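Local coordinates for protein beta-glucosidase (Streptococcus pyogenes, PDB 4B3L) that hydrolyses the beta-glycosidic bond of 6-phospho-beta-glycosides, probably by the retaining mechanism of glycoside hydrolase family 1, at residues P226-S231 against P300-A305; L140-S145 against T199-Q204; T416-W421 against V434-H439; A181-K186 against S313-P318. All coordinates share one frame; numbering follows the deposited sequence.

Interaction 1 of 4, residues P226-S231 against P300-A305; sequences PAYPAS and PKRVKA
Tyr228 pairs with Lys301 and Val303 through its backbone N and O. Its N donates to Lys301 O at 2.9 Å, almost straight at 171°. Its carbonyl accepts from Val303 N, with O to N at 2.8 Å. A third bond runs from Ala230 N to Val303 O, also 2.8 Å but more bent, at 133°. On the Tyr228 face, Tyr228 CD2 lies over one face of the Arg302 guanidinium, the two planes 24° apart. Toward the ring Arg302 NH1 comes in obliquely, 3.6 Å from Tyr228 CB. Pro300 CB meets the ring edge at Tyr228 CE2, 4.0 Å away. The other face carries Ala227 and Val303, whose CB and CG2 touch at 4.2 Å. Further out, Tyr228 OH is hydrogen-bonded to Asp347, and Glu339 forms a salt bridge with Arg302 NE. These two acids fix the far ends of the ring and the guanidinium. Tyr341 adds a cation-pi contact with Arg302. The whole is a short parallel ladder, Ala227 with Lys301 through Pro229 with Val303. It belongs to a small mixed sheet, 227-229, 301-304 and 323-324, separate from the eight strands of the TIM barrel.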
loop_
_atom_site.group_PDB
_atom_site.type_symbol
_atom_site.label_atom_id
_atom_site.label_comp_id
_atom_site.label_asym_id
_atom_site.label_seq_id
_atom_site.Cartn_x
_atom_site.Cartn_y
_atom_site.Cartn_z
ATOM N N PRO A 226 3.608 3.826 -14.736
ATOM C CA PRO A 226 2.991 4.080 -16.039
ATOM C C PRO A 226 2.433 2.812 -16.688
ATOM O O PRO A 226 2.752 1.684 -16.299
ATOM C CB PRO A 226 4.139 4.685 -16.882
ATOM C CG PRO A 226 5.124 5.175 -15.863
ATOM C CD PRO A 226 5.022 4.227 -14.694
ATOM N N ALA A 227 1.547 3.021 -17.632
ATOM C CA ALA A 227 1.070 1.934 -18.460
ATOM C C ALA A 227 1.727 2.202 -19.790
ATOM O O ALA A 227 1.389 3.120 -20.498
ATOM C CB ALA A 227 -0.436 1.993 -18.567
ATOM N N TYR A 228 2.764 1.483 -20.068
ATOM C CA TYR A 228 3.495 1.784 -21.271
ATOM C C TYR A 228 2.726 1.102 -22.393
ATOM O O TYR A 228 2.458 -0.103 -22.294
ATOM C CB TYR A 228 4.914 1.217 -21.213
ATOM C CG TYR A 228 5.833 1.854 -20.197
ATOM C CD1 TYR A 228 6.257 3.189 -20.325
ATOM C CD2 TYR A 228 6.304 1.115 -19.132
ATOM C CE1 TYR A 228 7.137 3.764 -19.418
ATOM C CE2 TYR A 228 7.197 1.659 -18.222
ATOM C CZ TYR A 228 7.600 2.986 -18.359
ATOM O OH TYR A 228 8.458 3.508 -17.405
ATOM N N PRO A 229 2.381 1.876 -23.448
ATOM C CA PRO A 229 1.750 1.356 -24.667
ATOM C C PRO A 229 2.741 0.472 -25.432
ATOM O O PRO A 229 3.975 0.736 -25.393
ATOM C CB PRO A 229 1.421 2.623 -25.447
ATOM C CG PRO A 229 2.491 3.600 -25.030
ATOM C CD PRO A 229 2.854 3.266 -23.616
ATOM N N ALA A 230 2.220 -0.593 -26.052
ATOM C CA ALA A 230 3.034 -1.540 -26.852
ATOM C C ALA A 230 3.758 -0.808 -27.988
ATOM O O ALA A 230 4.919 -1.083 -28.268
ATOM C CB ALA A 230 2.166 -2.666 -27.423
ATOM N N SER A 231 3.065 0.117 -28.651
ATOM C CA SER A 231 3.700 0.937 -29.675
ATOM C C SER A 231 3.105 2.336 -29.583
ATOM O O SER A 231 2.352 2.648 -28.675
ATOM C CB SER A 231 3.421 0.381 -31.070
ATOM O OG SER A 231 2.066 0.669 -31.363
ATOM N N PRO A 300 6.685 -2.549 -13.764
ATOM C CA PRO A 300 5.960 -1.700 -14.708
ATOM C C PRO A 300 4.665 -2.410 -15.164
ATOM O O PRO A 300 4.468 -3.572 -14.865
ATOM C CB PRO A 300 6.934 -1.584 -15.892
ATOM C CG PRO A 300 7.661 -2.901 -15.887
ATOM C CD PRO A 300 7.714 -3.367 -14.420
ATOM N N LYS A 301 3.801 -1.682 -15.853
ATOM C CA LYS A 301 2.645 -2.226 -16.518
ATOM C C LYS A 301 2.772 -1.845 -17.999
ATOM O O LYS A 301 3.333 -0.783 -18.355
ATOM C CB LYS A 301 1.395 -1.613 -15.922
ATOM C CG LYS A 301 0.078 -2.206 -16.387
ATOM C CD LYS A 301 -1.080 -1.418 -15.762
ATOM C CE LYS A 301 -2.455 -1.998 -16.093
ATOM N NZ LYS A 301 -2.585 -3.423 -15.646
ATOM N N ARG A 302 2.289 -2.726 -18.858
ATOM C CA ARG A 302 2.386 -2.527 -20.293
ATOM C C ARG A 302 1.090 -2.932 -20.933
ATOM O O ARG A 302 0.527 -3.987 -20.610
ATOM C CB ARG A 302 3.508 -3.367 -20.899
ATOM C CG ARG A 302 4.900 -3.026 -20.404
ATOM C CD ARG A 302 5.963 -3.576 -21.349
ATOM N NE ARG A 302 7.283 -3.348 -20.750
ATOM C CZ ARG A 302 7.994 -2.237 -20.944
ATOM N NH1 ARG A 302 7.519 -1.275 -21.748
ATOM N NH2 ARG A 302 9.186 -2.098 -20.349
ATOM N N VAL A 303 0.591 -2.085 -21.829
ATOM C CA VAL A 303 -0.706 -2.382 -22.445
ATOM C C VAL A 303 -0.732 -2.264 -23.961
ATOM O O VAL A 303 0.110 -1.575 -24.557
ATOM C CB VAL A 303 -1.866 -1.593 -21.781
ATOM C CG1 VAL A 303 -2.005 -1.999 -20.311
ATOM C CG2 VAL A 303 -1.710 -0.081 -21.963
ATOM N N LYS A 304 -1.655 -2.994 -24.581
ATOM C CA LYS A 304 -2.000 -2.763 -25.983
ATOM C C LYS A 304 -3.503 -2.621 -26.138
ATOM O O LYS A 304 -4.283 -2.867 -25.184
ATOM C CB LYS A 304 -1.502 -3.899 -26.869
ATOM C CG LYS A 304 -2.137 -5.220 -26.526
ATOM C CD LYS A 304 -1.459 -6.398 -27.202
ATOM C CE LYS A 304 -2.123 -7.673 -26.701
ATOM N NZ LYS A 304 -2.179 -8.797 -27.677
ATOM N N ALA A 305 -3.895 -2.241 -27.355
ATOM C CA ALA A 305 -5.316 -2.300 -27.815
ATOM C C ALA A 305 -5.812 -3.729 -27.651
ATOM O O ALA A 305 -5.048 -4.678 -27.854
ATOM C CB ALA A 305 -5.451 -1.841 -29.280
#

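Interaction 2 of 4, residues L140-S145 against T199-Q204; sequences LFVAFS and TAKVIQ
Val202 turns both methyls to the helix 140-145, because its chi1 of 172° sets CG1 opposite the backbone N and CG2 opposite the carbonyl carbon. Phe141 has a similar first torsion, 174°, which brings its CD2-CE2 bond to Val202. The nearest pair there is Phe141 CE2 and Val202 CG2, at 3.7 Å. The methyl comes in obliquely, and the two side chains cross at about a right angle. Ser145 OG lies against both methyls, 3.6 Å from Val202 CG1 and 3.7 Å from Val202 CG2. Though it lies among carbons, the hydroxyl donates to Val142 O of its own helix at 2.7 Å. That bond fixes the rotation of the Ser145 side chain beside the valine. Val142 fills the next position, with CG2 against Lys201 CB at 3.8 Å. Only the aliphatic root of Lys201 is used here. Its amine runs on to a salt bridge with Asp139, one residue before the segment, so the lysine ties the two helices by charge as well as by carbon. Outside the pair, Phe141 packs against Trp132 edge-to-face and also meets the ring of Trp78. The segment axes come within 9.4 Å and are inclined at 32°, running in broadly the same direction. Helix 135-152 follows barrel strand 111-115, and helix 185-208 follows strand 158-160. The contact therefore joins two neighbouring outer helices of the TIM barrel, with helix 279-287 touching Ala200 and Gln204.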
loop_
_atom_site.group_PDB
_atom_site.type_symbol
_atom_site.label_atom_id
_atom_site.label_comp_id
_atom_site.label_asym_id
_atom_site.label_seq_id
_atom_site.Cartn_x
_atom_site.Cartn_y
_atom_site.Cartn_z
ATOM N N LEU A 140 -18.228 4.909 9.948
ATOM C CA LEU A 140 -17.546 4.106 10.976
ATOM C C LEU A 140 -16.029 4.130 10.838
ATOM O O LEU A 140 -15.304 4.244 11.840
ATOM C CB LEU A 140 -18.071 2.683 10.963
ATOM C CG LEU A 140 -19.624 2.642 11.029
ATOM C CD1 LEU A 140 -20.128 1.214 10.945
ATOM C CD2 LEU A 140 -20.159 3.279 12.307
ATOM N N PHE A 141 -15.548 4.094 9.599
ATOM C CA PHE A 141 -14.115 4.159 9.346
ATOM C C PHE A 141 -13.637 5.543 9.727
ATOM O O PHE A 141 -12.572 5.727 10.375
ATOM C CB PHE A 141 -13.818 3.831 7.881
ATOM C CG PHE A 141 -12.376 4.000 7.493
ATOM C CD1 PHE A 141 -11.405 3.118 7.961
ATOM C CD2 PHE A 141 -11.984 5.030 6.640
ATOM C CE1 PHE A 141 -10.073 3.273 7.611
ATOM C CE2 PHE A 141 -10.655 5.169 6.260
ATOM C CZ PHE A 141 -9.699 4.299 6.749
ATOM N N VAL A 142 -14.456 6.535 9.405
ATOM C CA VAL A 142 -14.092 7.877 9.836
ATOM C C VAL A 142 -14.015 7.961 11.355
ATOM O O VAL A 142 -13.078 8.546 11.897
ATOM C CB VAL A 142 -15.034 8.934 9.250
ATOM C CG1 VAL A 142 -14.636 10.334 9.713
ATOM C CG2 VAL A 142 -15.024 8.843 7.727
ATOM N N ALA A 143 -14.982 7.373 12.056
ATOM C CA ALA A 143 -14.958 7.425 13.522
ATOM C C ALA A 143 -13.709 6.699 14.101
ATOM O O ALA A 143 -13.053 7.195 15.049
ATOM C CB ALA A 143 -16.253 6.864 14.091
ATOM N N PHE A 144 -13.368 5.548 13.498
ATOM C CA PHE A 144 -12.195 4.762 13.879
ATOM C C PHE A 144 -10.978 5.637 13.786
ATOM O O PHE A 144 -10.110 5.655 14.696
ATOM C CB PHE A 144 -12.086 3.491 13.010
ATOM C CG PHE A 144 -10.670 2.951 12.806
ATOM C CD1 PHE A 144 -9.862 2.557 13.883
ATOM C CD2 PHE A 144 -10.161 2.783 11.503
ATOM C CE1 PHE A 144 -8.582 2.049 13.661
ATOM C CE2 PHE A 144 -8.881 2.258 11.286
ATOM C CZ PHE A 144 -8.089 1.889 12.364
ATOM N N SER A 145 -10.902 6.401 12.710
ATOM C CA SER A 145 -9.716 7.244 12.534
ATOM C C SER A 145 -9.600 8.398 13.551
ATOM O O SER A 145 -8.473 8.721 13.943
ATOM C CB SER A 145 -9.619 7.723 11.090
ATOM O OG SER A 145 -10.583 8.732 10.800
ATOM N N THR A 199 -11.345 8.974 2.089
ATOM C CA THR A 199 -10.065 9.632 2.186
ATOM C C THR A 199 -10.236 11.110 2.555
ATOM O O THR A 199 -9.594 11.614 3.506
ATOM C CB THR A 199 -9.274 9.456 0.898
ATOM O OG1 THR A 199 -9.165 8.049 0.608
ATOM C CG2 THR A 199 -7.910 10.054 1.049
ATOM N N ALA A 200 -11.131 11.799 1.844
ATOM C CA ALA A 200 -11.345 13.226 2.137
ATOM C C ALA A 200 -11.978 13.427 3.515
ATOM O O ALA A 200 -11.574 14.327 4.263
ATOM C CB ALA A 200 -12.161 13.882 1.060
ATOM N N LYS A 201 -12.905 12.537 3.866
ATOM C CA LYS A 201 -13.598 12.617 5.138
ATOM C C LYS A 201 -12.610 12.399 6.281
ATOM O O LYS A 201 -12.615 13.137 7.277
ATOM C CB LYS A 201 -14.718 11.606 5.180
ATOM C CG LYS A 201 -15.837 11.898 4.196
ATOM C CD LYS A 201 -17.175 11.316 4.653
ATOM C CE LYS A 201 -17.792 12.189 5.741
ATOM N NZ LYS A 201 -19.179 11.754 6.029
ATOM N N VAL A 202 -11.703 11.444 6.109
ATOM C CA VAL A 202 -10.688 11.229 7.131
ATOM C C VAL A 202 -9.746 12.419 7.232
ATOM O O VAL A 202 -9.297 12.791 8.320
ATOM C CB VAL A 202 -9.899 9.918 6.906
ATOM C CG1 VAL A 202 -8.718 9.812 7.860
ATOM C CG2 VAL A 202 -10.821 8.737 7.080
ATOM N N ILE A 203 -9.413 13.006 6.097
ATOM C CA ILE A 203 -8.476 14.105 6.131
ATOM C C ILE A 203 -9.175 15.266 6.815
ATOM O O ILE A 203 -8.577 15.952 7.638
ATOM C CB ILE A 203 -7.946 14.453 4.729
ATOM C CG1 ILE A 203 -7.050 13.303 4.226
ATOM C CG2 ILE A 203 -7.156 15.763 4.762
ATOM C CD1 ILE A 203 -6.526 13.450 2.803
ATOM N N GLN A 204 -10.458 15.452 6.511
ATOM C CA GLN A 204 -11.231 16.477 7.186
ATOM C C GLN A 204 -11.106 16.309 8.697
ATOM O O GLN A 204 -10.647 17.230 9.412
ATOM C CB GLN A 204 -12.699 16.430 6.780
ATOM C CG GLN A 204 -13.522 17.494 7.492
ATOM C CD GLN A 204 -14.997 17.423 7.142
ATOM O OE1 GLN A 204 -15.626 16.347 7.185
ATOM N NE2 GLN A 204 -15.563 18.577 6.785
#

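Interaction 3 of 4, residues T416-W421 against V434-H439; sequences TPIDGW and VENNIH
Val434 meets Pro417 and Asp419 through both of its backbone polar atoms. Its N donates to Pro417 O at 2.6 Å, and its O accepts from Asp419 N at 3.1 Å. Both donors lie nearly in line with the C=O they bind. Between these bonds Ile418 CA points a hydrogen at Val434 O, the atoms 3.3 Å apart. The side chains of Val434 and Ile418 lie alongside each other and point the same way, with Ile418 CG1 at 3.9 Å from Val434 CB. The bridge is a single one, at Ile418 and Val434. It fastens the loop that leaves the last TIM-barrel strand, 409-415, to the start of strand 434-436, which pairs antiparallel with 443-445 outside the barrel. Glu435 comes next and turns its side chain away. Its CA passes 3.6 Å from Asp419 OD2, while its carboxylate reaches a salt bridge with Arg377. Asn436 brings the chain back to the loop. Its N donates weakly to Asp419 OD2 at 3.3 Å. The Asp419 chi1 of -67° puts CG beside its own backbone N, and Asn436 N comes to OD2 from well above the carboxylate plane. The same OD2 also takes a salt bridge from Arg430, and OD1 takes one from Lys446, so the buried carboxylate is met by two positive charges, which would probably favour its ionised form. Asn436 CB packs on Ile418 CG2 at 3.8 Å. The amide of Asn436 is itself held, OD1 by Arg443 and ND2 by Gln441.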
loop_
_atom_site.group_PDB
_atom_site.type_symbol
_atom_site.label_atom_id
_atom_site.label_comp_id
_atom_site.label_asym_id
_atom_site.label_seq_id
_atom_site.Cartn_x
_atom_site.Cartn_y
_atom_site.Cartn_z
ATOM N N THR A 416 10.242 -5.351 2.358
ATOM C CA THR A 416 9.717 -5.157 3.725
ATOM C C THR A 416 10.863 -5.507 4.675
ATOM O O THR A 416 11.770 -6.253 4.298
ATOM C CB THR A 416 8.496 -6.087 3.938
ATOM O OG1 THR A 416 7.798 -5.744 5.149
ATOM C CG2 THR A 416 8.895 -7.562 3.926
ATOM N N PRO A 417 10.894 -4.940 5.887
ATOM C CA PRO A 417 12.055 -5.213 6.777
ATOM C C PRO A 417 12.298 -6.672 7.137
ATOM O O PRO A 417 13.439 -7.194 7.022
ATOM C CB PRO A 417 11.703 -4.410 8.032
ATOM C CG PRO A 417 11.024 -3.209 7.424
ATOM C CD PRO A 417 10.111 -3.780 6.365
ATOM N N ILE A 418 11.232 -7.332 7.570
ATOM C CA ILE A 418 11.292 -8.695 8.018
ATOM C C ILE A 418 10.263 -9.478 7.190
ATOM O O ILE A 418 9.138 -9.025 7.010
ATOM C CB ILE A 418 10.928 -8.755 9.525
ATOM C CG1 ILE A 418 12.009 -8.066 10.363
ATOM C CG2 ILE A 418 10.728 -10.200 10.020
ATOM C CD1 ILE A 418 11.490 -7.652 11.743
ATOM N N ASP A 419 10.639 -10.645 6.675
ATOM C CA ASP A 419 9.721 -11.429 5.865
ATOM C C ASP A 419 8.397 -11.405 6.598
ATOM O O ASP A 419 8.362 -11.655 7.830
ATOM C CB ASP A 419 10.184 -12.871 5.761
ATOM C CG ASP A 419 11.464 -13.034 4.989
ATOM O OD1 ASP A 419 11.902 -12.129 4.255
ATOM O OD2 ASP A 419 12.046 -14.109 5.084
ATOM N N GLY A 420 7.328 -11.085 5.854
ATOM C CA GLY A 420 5.954 -10.966 6.369
ATOM C C GLY A 420 4.983 -11.815 5.578
ATOM O O GLY A 420 5.362 -12.452 4.597
ATOM N N TRP A 421 3.724 -11.869 6.005
ATOM C CA TRP A 421 2.782 -12.770 5.357
ATOM C C TRP A 421 2.120 -12.037 4.249
ATOM O O TRP A 421 1.522 -10.956 4.462
ATOM C CB TRP A 421 1.781 -13.242 6.380
ATOM C CG TRP A 421 0.620 -14.069 5.929
ATOM C CD1 TRP A 421 0.572 -15.454 5.740
ATOM C CD2 TRP A 421 -0.772 -13.606 5.732
ATOM N NE1 TRP A 421 -0.726 -15.871 5.420
ATOM C CE2 TRP A 421 -1.572 -14.799 5.419
ATOM C CE3 TRP A 421 -1.402 -12.388 5.804
ATOM C CZ2 TRP A 421 -2.915 -14.715 5.136
ATOM C CZ3 TRP A 421 -2.763 -12.330 5.541
ATOM C CH2 TRP A 421 -3.501 -13.471 5.203
ATOM N N VAL A 434 15.421 -8.797 6.429
ATOM C CA VAL A 434 15.750 -9.718 7.479
ATOM C C VAL A 434 14.880 -10.958 7.363
ATOM O O VAL A 434 13.657 -10.884 7.408
ATOM C CB VAL A 434 15.455 -9.068 8.859
ATOM C CG1 VAL A 434 15.671 -10.072 10.008
ATOM C CG2 VAL A 434 16.258 -7.782 9.046
ATOM N N GLU A 435 15.534 -12.104 7.221
ATOM C CA GLU A 435 14.871 -13.379 7.231
ATOM C C GLU A 435 14.006 -13.555 8.446
ATOM O O GLU A 435 14.319 -13.049 9.507
ATOM C CB GLU A 435 15.902 -14.448 7.282
ATOM C CG GLU A 435 15.338 -15.850 7.234
ATOM C CD GLU A 435 16.436 -16.904 7.178
ATOM O OE1 GLU A 435 17.655 -16.544 7.256
ATOM O OE2 GLU A 435 16.083 -18.096 7.087
ATOM N N ASN A 436 12.923 -14.302 8.286
ATOM C CA ASN A 436 12.142 -14.783 9.411
ATOM C C ASN A 436 11.811 -16.245 9.166
ATOM O O ASN A 436 11.446 -16.634 8.065
ATOM C CB ASN A 436 10.894 -13.946 9.605
ATOM C CG ASN A 436 10.065 -14.400 10.797
ATOM O OD1 ASN A 436 10.585 -14.559 11.922
ATOM N ND2 ASN A 436 8.736 -14.521 10.581
ATOM N N ASN A 437 12.045 -17.059 10.164
ATOM C CA ASN A 437 11.703 -18.452 10.138
ATOM C C ASN A 437 10.301 -18.588 10.772
ATOM O O ASN A 437 10.110 -18.360 11.981
ATOM C CB ASN A 437 12.735 -19.196 10.959
ATOM C CG ASN A 437 12.402 -20.636 11.141
ATOM O OD1 ASN A 437 11.373 -20.998 11.727
ATOM N ND2 ASN A 437 13.279 -21.477 10.672
ATOM N N ILE A 438 9.325 -18.969 9.953
ATOM C CA ILE A 438 7.941 -18.888 10.380
ATOM C C ILE A 438 7.632 -19.939 11.426
ATOM O O ILE A 438 6.586 -19.857 12.068
ATOM C CB ILE A 438 6.946 -18.942 9.180
ATOM C CG1 ILE A 438 7.021 -20.313 8.476
ATOM C CG2 ILE A 438 7.254 -17.784 8.238
ATOM C CD1 ILE A 438 6.165 -20.510 7.256
ATOM N N HIS A 439 8.515 -20.925 11.604
ATOM C CA HIS A 439 8.303 -21.901 12.727
ATOM C C HIS A 439 8.675 -21.357 14.109
ATOM O O HIS A 439 7.866 -21.438 15.087
ATOM C CB HIS A 439 9.004 -23.228 12.426
ATOM C CG HIS A 439 8.746 -23.713 11.036
ATOM N ND1 HIS A 439 7.537 -24.192 10.653
ATOM C CD2 HIS A 439 9.552 -23.701 9.891
ATOM C CE1 HIS A 439 7.566 -24.495 9.336
ATOM N NE2 HIS A 439 8.796 -24.175 8.863
#

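Interaction 4 of 4, residues A181-K186 against S313-P318; sequences AIVDGK and SPSWSP
Gly185 and Trp316 bring the two backbones closest, with CA atoms 4.4 Å apart, where the first residue of helix 185-208 meets an irregular loop. The one hydrogen bond between the two segments is made by Ser315. Its OG accepts from Gly185 N at 2.7 Å, and the bond is nearly straight at 167°. A chi1 of -164° extends the hydroxyl away from the serine's own N and toward the helix start. The methylene of Ser315 also works: its CB rests against Val183 CG1 at 3.8 Å. Val183 is largely open to solvent, so this is the outer border of the contact. On the inner side Trp316 lies buried. Gly185 CA sits at the edge of the indole, close to its plane, 4.1 Å from Trp316 CE3. The same CA is 3.4 Å from Trp316 O, so the glycine backbone packs directly on that residue. The indole is fixed by Asp271, which takes a hydrogen bond from NE1, and by edge-to-face contacts with Trp246 and Trp320. Asp184 turns away from the loop and occupies the N-cap position. Its OD1 accepts a weak bond from Lys186 N at 2.9 Å and another hydrogen bond from Lys187 N. The first three amide groups of the helix thus have side-chain acceptors. Ser315 OG serves the first, and Asp184 OD1 alone serves the next two. The arrangement is a helix N-cap completed by a tertiary contact. It joins the beginning of an outer helix of the TIM barrel to the long loop between strands 301-304 and 323-324.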
loop_
_atom_site.group_PDB
_atom_site.type_symbol
_atom_site.label_atom_id
_atom_site.label_comp_id
_atom_site.label_asym_id
_atom_site.label_seq_id
_atom_site.Cartn_x
_atom_site.Cartn_y
_atom_site.Cartn_z
ATOM N N ALA A 181 -14.202 -11.519 -3.338
ATOM C CA ALA A 181 -13.752 -12.071 -4.612
ATOM C C ALA A 181 -14.926 -12.271 -5.574
ATOM O O ALA A 181 -15.041 -13.328 -6.203
ATOM C CB ALA A 181 -13.012 -13.380 -4.410
ATOM N N ILE A 182 -15.784 -11.260 -5.677
ATOM C CA ILE A 182 -16.817 -11.277 -6.679
ATOM C C ILE A 182 -16.494 -10.415 -7.896
ATOM O O ILE A 182 -15.702 -9.484 -7.818
ATOM C CB ILE A 182 -18.228 -10.943 -6.113
ATOM C CG1 ILE A 182 -18.344 -9.487 -5.645
ATOM C CG2 ILE A 182 -18.626 -11.950 -5.032
ATOM C CD1 ILE A 182 -19.613 -9.203 -4.850
ATOM N N VAL A 183 -17.127 -10.745 -9.025
ATOM C CA VAL A 183 -17.031 -9.916 -10.237
ATOM C C VAL A 183 -18.245 -9.011 -10.404
ATOM O O VAL A 183 -19.336 -9.478 -10.579
ATOM C CB VAL A 183 -16.821 -10.777 -11.485
ATOM C CG1 VAL A 183 -16.416 -9.866 -12.631
ATOM C CG2 VAL A 183 -15.732 -11.838 -11.245
ATOM N N ASP A 184 -18.054 -7.707 -10.346
ATOM C CA ASP A 184 -19.158 -6.774 -10.400
ATOM C C ASP A 184 -18.665 -5.332 -10.562
ATOM O O ASP A 184 -18.484 -4.587 -9.560
ATOM C CB ASP A 184 -20.028 -6.892 -9.139
ATOM C CG ASP A 184 -21.292 -6.039 -9.201
ATOM O OD1 ASP A 184 -21.320 -5.001 -9.916
ATOM O OD2 ASP A 184 -22.249 -6.392 -8.481
ATOM N N GLY A 185 -18.496 -4.938 -11.827
ATOM C CA GLY A 185 -18.031 -3.609 -12.175
ATOM C C GLY A 185 -18.761 -2.490 -11.468
ATOM O O GLY A 185 -18.161 -1.435 -11.165
ATOM N N LYS A 186 -20.053 -2.696 -11.211
ATOM C CA LYS A 186 -20.903 -1.600 -10.721
ATOM C C LYS A 186 -20.539 -1.336 -9.260
ATOM O O LYS A 186 -20.390 -0.181 -8.814
ATOM C CB LYS A 186 -22.410 -1.922 -10.883
ATOM C CG LYS A 186 -23.280 -0.664 -10.942
ATOM C CD LYS A 186 -24.598 -0.825 -10.175
ATOM C CE LYS A 186 -25.009 0.458 -9.441
ATOM N NZ LYS A 186 -24.794 1.727 -10.206
ATOM N N SER A 313 -21.029 -8.039 -22.138
ATOM C CA SER A 313 -20.197 -8.377 -20.992
ATOM C C SER A 313 -21.023 -8.805 -19.805
ATOM O O SER A 313 -21.906 -8.059 -19.374
ATOM C CB SER A 313 -19.302 -7.202 -20.604
ATOM O OG SER A 313 -18.219 -7.061 -21.514
ATOM N N PRO A 314 -20.768 -10.026 -19.295
ATOM C CA PRO A 314 -21.188 -10.356 -17.945
ATOM C C PRO A 314 -21.019 -9.153 -16.996
ATOM O O PRO A 314 -22.019 -8.662 -16.472
ATOM C CB PRO A 314 -20.250 -11.517 -17.585
ATOM C CG PRO A 314 -20.102 -12.254 -18.894
ATOM C CD PRO A 314 -20.300 -11.237 -20.005
ATOM N N SER A 315 -19.795 -8.644 -16.819
ATOM C CA SER A 315 -19.609 -7.488 -15.930
ATOM C C SER A 315 -18.729 -6.408 -16.536
ATOM O O SER A 315 -17.888 -6.703 -17.366
ATOM C CB SER A 315 -19.040 -7.947 -14.574
ATOM O OG SER A 315 -19.172 -6.947 -13.570
ATOM N N TRP A 316 -18.916 -5.164 -16.109
ATOM C CA TRP A 316 -18.008 -4.093 -16.518
ATOM C C TRP A 316 -16.627 -4.293 -15.927
ATOM O O TRP A 316 -16.480 -4.916 -14.855
ATOM C CB TRP A 316 -18.552 -2.728 -16.141
ATOM C CG TRP A 316 -17.694 -1.557 -16.615
ATOM C CD1 TRP A 316 -17.798 -0.853 -17.824
ATOM C CD2 TRP A 316 -16.585 -0.888 -15.899
ATOM N NE1 TRP A 316 -16.874 0.165 -17.898
ATOM C CE2 TRP A 316 -16.121 0.209 -16.784
ATOM C CE3 TRP A 316 -15.963 -1.067 -14.668
ATOM C CZ2 TRP A 316 -15.075 1.059 -16.425
ATOM C CZ3 TRP A 316 -14.920 -0.198 -14.317
ATOM C CH2 TRP A 316 -14.484 0.836 -15.178
ATOM N N SER A 317 -15.616 -3.782 -16.643
ATOM C CA SER A 317 -14.196 -4.005 -16.331
ATOM C C SER A 317 -13.248 -3.069 -17.106
ATOM O O SER A 317 -13.259 -3.039 -18.335
ATOM C CB SER A 317 -13.794 -5.438 -16.613
ATOM O OG SER A 317 -12.393 -5.469 -16.811
ATOM N N PRO A 318 -12.396 -2.326 -16.393
ATOM C CA PRO A 318 -11.539 -1.412 -17.147
ATOM C C PRO A 318 -10.787 -2.156 -18.284
ATOM O O PRO A 318 -10.407 -1.517 -19.293
ATOM C CB PRO A 318 -10.565 -0.905 -16.078
ATOM C CG PRO A 318 -10.575 -1.972 -14.993
ATOM C CD PRO A 318 -11.997 -2.432 -14.971
#

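The four contacts are spread round the TIM barrel and none touches another. Interactions 1 and 4 are the nearest pair, with centres 22 Å apart and nearest atoms about 8 Å apart. Along the chain, both segments of interaction 1 fall between those of interaction 4, and the loop 313-318 lies between two strands of the sheet used by interaction 1. Interactions 2 and 4 share helix 185-208: interaction 4 takes its first turn and interaction 2 its later part, their centres 28 Å apart. Their segments alternate. Interaction 3 comes last and lies 32 to 35 Å from the other centres. Together they tie outer helices, a small added sheet and loops to the barrel.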